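Local coordinates for FOG-3 protein (PDB 5TD6), which binds RNA as a multimer that specifies sperm fate in the nematode germline, seen here through its BTG/Tob domain, and may act as a transcriptional corepressor, at residues G26-G29 with A30-N34; E4-E7 with L8-V12. The protein carries 2 engineered substitutions. All coordinates share one frame; numbering follows the deposited sequence.

Contact 1: residues G26-G29 with A30-N34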
ATOM      1  N   GLY B  26      14.484  -0.410  -0.395  1.00 40.71           N
ATOM      2  CA  GLY B  26      14.036   0.965  -0.565  1.00 41.21           C
ATOM      3  C   GLY B  26      14.557   1.601  -1.838  1.00 43.71           C
ATOM      4  O   GLY B  26      13.882   2.421  -2.482  1.00 47.73           O
ATOM      5  N   ILE B  27      15.766   1.214  -2.214  1.00 47.85           N
ATOM      6  CA  ILE B  27      16.429   1.800  -3.370  1.00 53.26           C
ATOM      7  C   ILE B  27      15.907   1.101  -4.617  1.00 53.17           C
ATOM      8  O   ILE B  27      15.743   1.707  -5.674  1.00 42.35           O
ATOM      9  CB  ILE B  27      17.972   1.694  -3.236  1.00 55.48           C
ATOM     10  CG1 ILE B  27      18.442   2.568  -2.073  1.00 55.55           C
ATOM     11  CG2 ILE B  27      18.683   2.121  -4.516  1.00 58.98           C
ATOM     12  CD1 ILE B  27      19.879   2.376  -1.692  1.00 66.34           C
ATOM     13  N   PHE B  28      15.616  -0.184  -4.476  1.00 48.43           N
ATOM     14  CA  PHE B  28      14.971  -0.919  -5.544  1.00 42.81           C
ATOM     15  C   PHE B  28      13.606  -0.313  -5.881  1.00 41.65           C
ATOM     16  O   PHE B  28      13.265  -0.139  -7.050  1.00 39.98           O
ATOM     17  CB  PHE B  28      14.820  -2.379  -5.156  1.00 41.93           C
ATOM     18  CG  PHE B  28      13.925  -3.153  -6.063  1.00 37.13           C
ATOM     19  CD1 PHE B  28      14.413  -3.704  -7.242  1.00 36.41           C
ATOM     20  CD2 PHE B  28      12.585  -3.328  -5.742  1.00 34.58           C
ATOM     21  CE1 PHE B  28      13.579  -4.442  -8.081  1.00 41.34           C
ATOM     22  CE2 PHE B  28      11.741  -4.056  -6.578  1.00 37.54           C
ATOM     23  CZ  PHE B  28      12.233  -4.611  -7.751  1.00 37.35           C
ATOM     24  N   GLY B  29      12.828   0.011  -4.855  1.00 39.26           N
ATOM     25  CA  GLY B  29      11.496   0.535  -5.086  1.00 34.35           C
ATOM     26  C   GLY B  29      11.546   1.915  -5.719  1.00 43.63           C
ATOM     27  O   GLY B  29      10.711   2.272  -6.558  1.00 38.63           O
ATOM     28  N   ALA B  30      12.531   2.706  -5.313  1.00 44.62           N
ATOM     29  CA  ALA B  30      12.682   4.049  -5.862  1.00 49.61           C
ATOM     30  C   ALA B  30      13.043   3.967  -7.341  1.00 41.26           C
ATOM     31  O   ALA B  30      12.460   4.662  -8.168  1.00 43.45           O
ATOM     32  CB  ALA B  30      13.731   4.823  -5.097  1.00 51.80           C
ATOM     33  N   GLU B  31      13.984   3.091  -7.668  1.00 39.15           N
ATOM     34  CA  GLU B  31      14.405   2.890  -9.053  1.00 45.51           C
ATOM     35  C   GLU B  31      13.290   2.340  -9.938  1.00 49.99           C
ATOM     36  O   GLU B  31      13.108   2.779 -11.075  1.00 42.89           O
ATOM     37  CB  GLU B  31      15.606   1.954  -9.110  1.00 45.89           C
ATOM     38  CG  GLU B  31      16.889   2.624  -8.706  1.00 57.67           C
ATOM     39  CD  GLU B  31      17.242   3.770  -9.639  1.00 65.85           C
ATOM     40  OE1 GLU B  31      17.264   3.556 -10.871  1.00 66.91           O
ATOM     41  OE2 GLU B  31      17.477   4.886  -9.140  1.00 67.59           O
ATOM     42  N   LEU B  32      12.550   1.369  -9.417  1.00 43.96           N
ATOM     43  CA  LEU B  32      11.440   0.802 -10.164  1.00 41.30           C
ATOM     44  C   LEU B  32      10.384   1.874 -10.417  1.00 35.94           C
ATOM     45  O   LEU B  32       9.808   1.962 -11.506  1.00 39.17           O
ATOM     46  CB  LEU B  32      10.840  -0.381  -9.408  1.00 37.21           C
ATOM     47  CG  LEU B  32       9.639  -1.044 -10.064  1.00 38.07           C
ATOM     48  CD1 LEU B  32      10.052  -1.643 -11.402  1.00 39.77           C
ATOM     49  CD2 LEU B  32       9.101  -2.118  -9.140  1.00 35.88           C
ATOM     50  N   GLY B  33      10.152   2.695  -9.401  1.00 37.09           N
ATOM     51  CA  GLY B  33       9.172   3.749  -9.480  1.00 32.22           C
ATOM     52  C   GLY B  33       9.549   4.720 -10.581  1.00 37.87           C
ATOM     53  O   GLY B  33       8.716   5.116 -11.389  1.00 42.47           O
ATOM     54  N   ASN B  34      10.818   5.103 -10.624  1.00 40.71           N
ATOM     55  CA  ASN B  34      11.275   6.012 -11.665  1.00 48.55           C
ATOM     56  C   ASN B  34      11.115   5.414 -13.063  1.00 50.04           C
ATOM     57  O   ASN B  34      10.589   6.082 -13.951  1.00 44.96           O
ATOM     58  CB  ASN B  34      12.728   6.420 -11.419  1.00 58.36           C
ATOM     59  CG  ASN B  34      12.892   7.224 -10.142  1.00 61.67           C
ATOM     60  OD1 ASN B  34      11.919   7.776  -9.617  1.00 59.82           O
ATOM     61  ND2 ASN B  34      14.120   7.290  -9.629  1.00 60.79           N
TER
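The carbonyl oxygen Phe28 O takes the amide hydrogen of Leu32 N at 2.9 Å, the N-H pointing at it at 162°. It is one rung of an alpha-helical i to i+4 ladder within helix 22-41: Ala30 N bonds Gly26 O, Glu31 N bonds Ile27 O, and Gly33 N bonds Gly29 O at 2.9 Å. From this rung the two side chains run side by side and point the same way. In both, CG lies anti to the backbone N (chi1 168° in Phe28, 178° in Leu32), and this shared torsion brings the Leu32 methyl CD2 obliquely to the ring atom Phe28 CE2 at 4.2 Å. Both side chains are buried, packing on Ser69 of helix 65-71, while Phe28 also meets Val12 and Cys13 of helix 2-13. On another side of the helix, Glu31 bends at chi2, and its CG passes 3.4 Å from Ile27 O before the carboxylate leads away. Backbone bonding thus supplies the polar part of this stretch of helix, and its one side-chain pairing is purely apolar.

Contact 2: residues E4-E7 with L8-V12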
ATOM      1  N   GLU B   4      -0.578   5.457  -8.535  1.00 34.13           N
ATOM      2  CA  GLU B   4      -0.638   4.129  -9.145  1.00 29.39           C
ATOM      3  C   GLU B   4       0.738   3.466  -9.166  1.00 26.56           C
ATOM      4  O   GLU B   4       0.872   2.281  -8.854  1.00 27.38           O
ATOM      5  CB  GLU B   4      -1.215   4.208 -10.564  1.00 28.32           C
ATOM      6  CG  GLU B   4      -2.688   4.573 -10.631  1.00 25.41           C
ATOM      7  CD  GLU B   4      -2.935   6.098 -10.638  1.00 28.16           C
ATOM      8  OE1 GLU B   4      -1.990   6.903 -10.434  1.00 32.42           O
ATOM      9  OE2 GLU B   4      -4.093   6.485 -10.839  1.00 28.48           O
ATOM     10  N   VAL B   5       1.763   4.232  -9.522  1.00 28.78           N
ATOM     11  CA  VAL B   5       3.131   3.714  -9.530  1.00 29.60           C
ATOM     12  C   VAL B   5       3.529   3.280  -8.132  1.00 30.14           C
ATOM     13  O   VAL B   5       4.139   2.246  -7.948  1.00 30.20           O
ATOM     14  CB  VAL B   5       4.154   4.767 -10.030  1.00 28.03           C
ATOM     15  CG1 VAL B   5       5.546   4.302  -9.750  1.00 24.62           C
ATOM     16  CG2 VAL B   5       3.966   5.049 -11.530  1.00 32.61           C
ATOM     17  N   ARG B   6       3.176   4.084  -7.138  1.00 29.97           N
ATOM     18  CA  ARG B   6       3.535   3.733  -5.774  1.00 31.15           C
ATOM     19  C   ARG B   6       2.844   2.444  -5.356  1.00 25.22           C
ATOM     20  O   ARG B   6       3.460   1.608  -4.689  1.00 28.79           O
ATOM     21  CB  ARG B   6       3.173   4.851  -4.789  1.00 31.05           C
ATOM     22  CG  ARG B   6       3.552   4.514  -3.345  1.00 31.12           C
ATOM     23  CD  ARG B   6       3.093   5.601  -2.375  1.00 34.71           C
ATOM     24  NE  ARG B   6       1.638   5.672  -2.291  1.00 36.26           N
ATOM     25  CZ  ARG B   6       0.917   6.731  -2.656  1.00 46.41           C
ATOM     26  NH1 ARG B   6       1.514   7.816  -3.139  1.00 44.52           N
ATOM     27  NH2 ARG B   6      -0.405   6.706  -2.541  1.00 48.00           N
ATOM     28  N   GLU B   7       1.568   2.284  -5.730  1.00 22.61           N
ATOM     29  CA  GLU B   7       0.858   1.051  -5.395  1.00 25.14           C
ATOM     30  C   GLU B   7       1.486  -0.163  -6.102  1.00 29.12           C
ATOM     31  O   GLU B   7       1.577  -1.245  -5.513  1.00 32.20           O
ATOM     32  CB  GLU B   7      -0.625   1.161  -5.743  1.00 24.52           C
ATOM     33  CG  GLU B   7      -1.410   2.142  -4.835  1.00 24.78           C
ATOM     34  CD  GLU B   7      -1.323   1.763  -3.384  1.00 33.08           C
ATOM     35  OE1 GLU B   7      -1.423   0.558  -3.084  1.00 29.96           O
ATOM     36  OE2 GLU B   7      -1.142   2.661  -2.541  1.00 37.05           O
ATOM     37  N   LEU B   8       1.901   0.013  -7.355  1.00 30.82           N
ATOM     38  CA  LEU B   8       2.564  -1.069  -8.107  1.00 24.45           C
ATOM     39  C   LEU B   8       3.888  -1.433  -7.439  1.00 30.98           C
ATOM     40  O   LEU B   8       4.195  -2.620  -7.210  1.00 31.26           O
ATOM     41  CB  LEU B   8       2.810  -0.665  -9.562  1.00 30.97           C
ATOM     42  CG  LEU B   8       2.854  -1.800 -10.608  1.00 38.82           C
ATOM     43  CD1 LEU B   8       2.870  -1.298 -12.053  1.00 40.71           C
ATOM     44  CD2 LEU B   8       3.998  -2.724 -10.393  1.00 39.94           C
ATOM     45  N   VAL B   9       4.680  -0.411  -7.136  1.00 28.59           N
ATOM     46  CA  VAL B   9       5.988  -0.638  -6.514  1.00 28.30           C
ATOM     47  C   VAL B   9       5.837  -1.338  -5.173  1.00 29.56           C
ATOM     48  O   VAL B   9       6.601  -2.251  -4.836  1.00 33.00           O
ATOM     49  CB  VAL B   9       6.751   0.679  -6.302  1.00 31.62           C
ATOM     50  CG1 VAL B   9       7.980   0.441  -5.436  1.00 22.76           C
ATOM     51  CG2 VAL B   9       7.148   1.276  -7.651  1.00 31.43           C
ATOM     52  N   ASN B  10       4.836  -0.928  -4.413  1.00 26.33           N
ATOM     53  CA  ASN B  10       4.670  -1.507  -3.084  1.00 29.27           C
ATOM     54  C   ASN B  10       4.149  -2.940  -3.184  1.00 29.18           C
ATOM     55  O   ASN B  10       4.531  -3.803  -2.391  1.00 28.32           O
ATOM     56  CB  ASN B  10       3.779  -0.617  -2.224  1.00 29.07           C
ATOM     57  CG  ASN B  10       4.524   0.606  -1.741  1.00 33.08           C
ATOM     58  OD1 ASN B  10       5.713   0.707  -1.974  1.00 37.01           O
ATOM     59  ND2 ASN B  10       3.849   1.515  -1.060  1.00 28.59           N
ATOM     60  N   PHE B  11       3.315  -3.203  -4.182  1.00 31.10           N
ATOM     61  CA  PHE B  11       2.896  -4.577  -4.464  1.00 26.02           C
ATOM     62  C   PHE B  11       4.094  -5.505  -4.690  1.00 29.10           C
ATOM     63  O   PHE B  11       4.173  -6.594  -4.117  1.00 34.01           O
ATOM     64  CB  PHE B  11       1.981  -4.620  -5.693  1.00 20.10           C
ATOM     65  CG  PHE B  11       1.502  -6.018  -6.038  1.00 25.61           C
ATOM     66  CD1 PHE B  11       0.408  -6.572  -5.393  1.00 25.74           C
ATOM     67  CD2 PHE B  11       2.159  -6.776  -6.992  1.00 30.40           C
ATOM     68  CE1 PHE B  11      -0.042  -7.832  -5.707  1.00 29.48           C
ATOM     69  CE2 PHE B  11       1.710  -8.051  -7.308  1.00 30.44           C
ATOM     70  CZ  PHE B  11       0.618  -8.580  -6.658  1.00 34.72           C
ATOM     71  N   VAL B  12       5.018  -5.070  -5.534  1.00 27.76           N
ATOM     72  CA  VAL B  12       6.208  -5.856  -5.825  1.00 34.73           C
ATOM     73  C   VAL B  12       7.109  -6.012  -4.590  1.00 32.96           C
ATOM     74  O   VAL B  12       7.604  -7.106  -4.305  1.00 32.61           O
ATOM     75  CB  VAL B  12       7.018  -5.224  -6.978  1.00 37.07           C
ATOM     76  CG1 VAL B  12       8.310  -6.018  -7.231  1.00 31.64           C
ATOM     77  CG2 VAL B  12       6.168  -5.167  -8.249  1.00 35.95           C
TER
HETATM   78  O   HOH W   1       0.822   3.134  -1.087  1.00 45.69           O
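Arg6 and Asn10, one turn apart on helix 2-13 of the BTG/Tob domain, cross at a slant, the guanidinium and amide planes turned 51° from each other. Their touch is made by the aliphatic part of the arginine: Arg6 CG lies 3.8 Å from Asn10 ND2. The arginine starts extended, CG anti to the backbone N (chi1 -180°), then bends at chi3, and a water sits in the guanidinium plane at its edge, accepting from Arg6 NE at 2.9 Å. The same water lies close to Glu7 OE2, a short approach best treated as doubtful, and takes a weak bond from Asn10 ND2. The second subunit closes in here: Asn10 ND2 makes a weak hydrogen bond to Glu7 OE2 of that subunit, and its Arg14 packs on Glu7 of this chain. Replacing Asn10 by alanine is likely to cost the weak bonds to the water and to the second subunit and to uncover the flank of Arg6 CG. Elsewhere on the helix Val5 and Val9 also meet at an angle, CG1 to CG2 at 4.0 Å, while Leu8 packs between Leu36 and Phe40 of helix 22-41 and the strand 89-93. The Glu4 carboxylate turns away, OE1 hydrogen-bonded to Met1 N and OE2 to Gly95 N. Of the four i to i+4 backbone bonds, Val9 N to Val5 O, at 2.8 Å and 168°, is the shortest and straightest.

How the contacts relate
Contact 2 comes first along the chain, on helix 2-13, and contact 1 follows on helix 22-41, the next helix; their centres are about 10 Å apart, and both belong to the BTG/Tob domain. The two helices pack directly. Gly29 and Gly33 of contact 1 present backbone to the valines of contact 2: Gly29 O lies 3.5 Å from Val9 CG1, and Gly33 CA 3.7 Å from Val9 CG2. Gly33 O also packs on Val5 CG1, at 3.7 Å. Helix 2-13 lies near the centre of the chain, between helix 22-41 and the antiparallel sheet, and also carries residues that face the second subunit, so the core packing and the subunit interface share one helix.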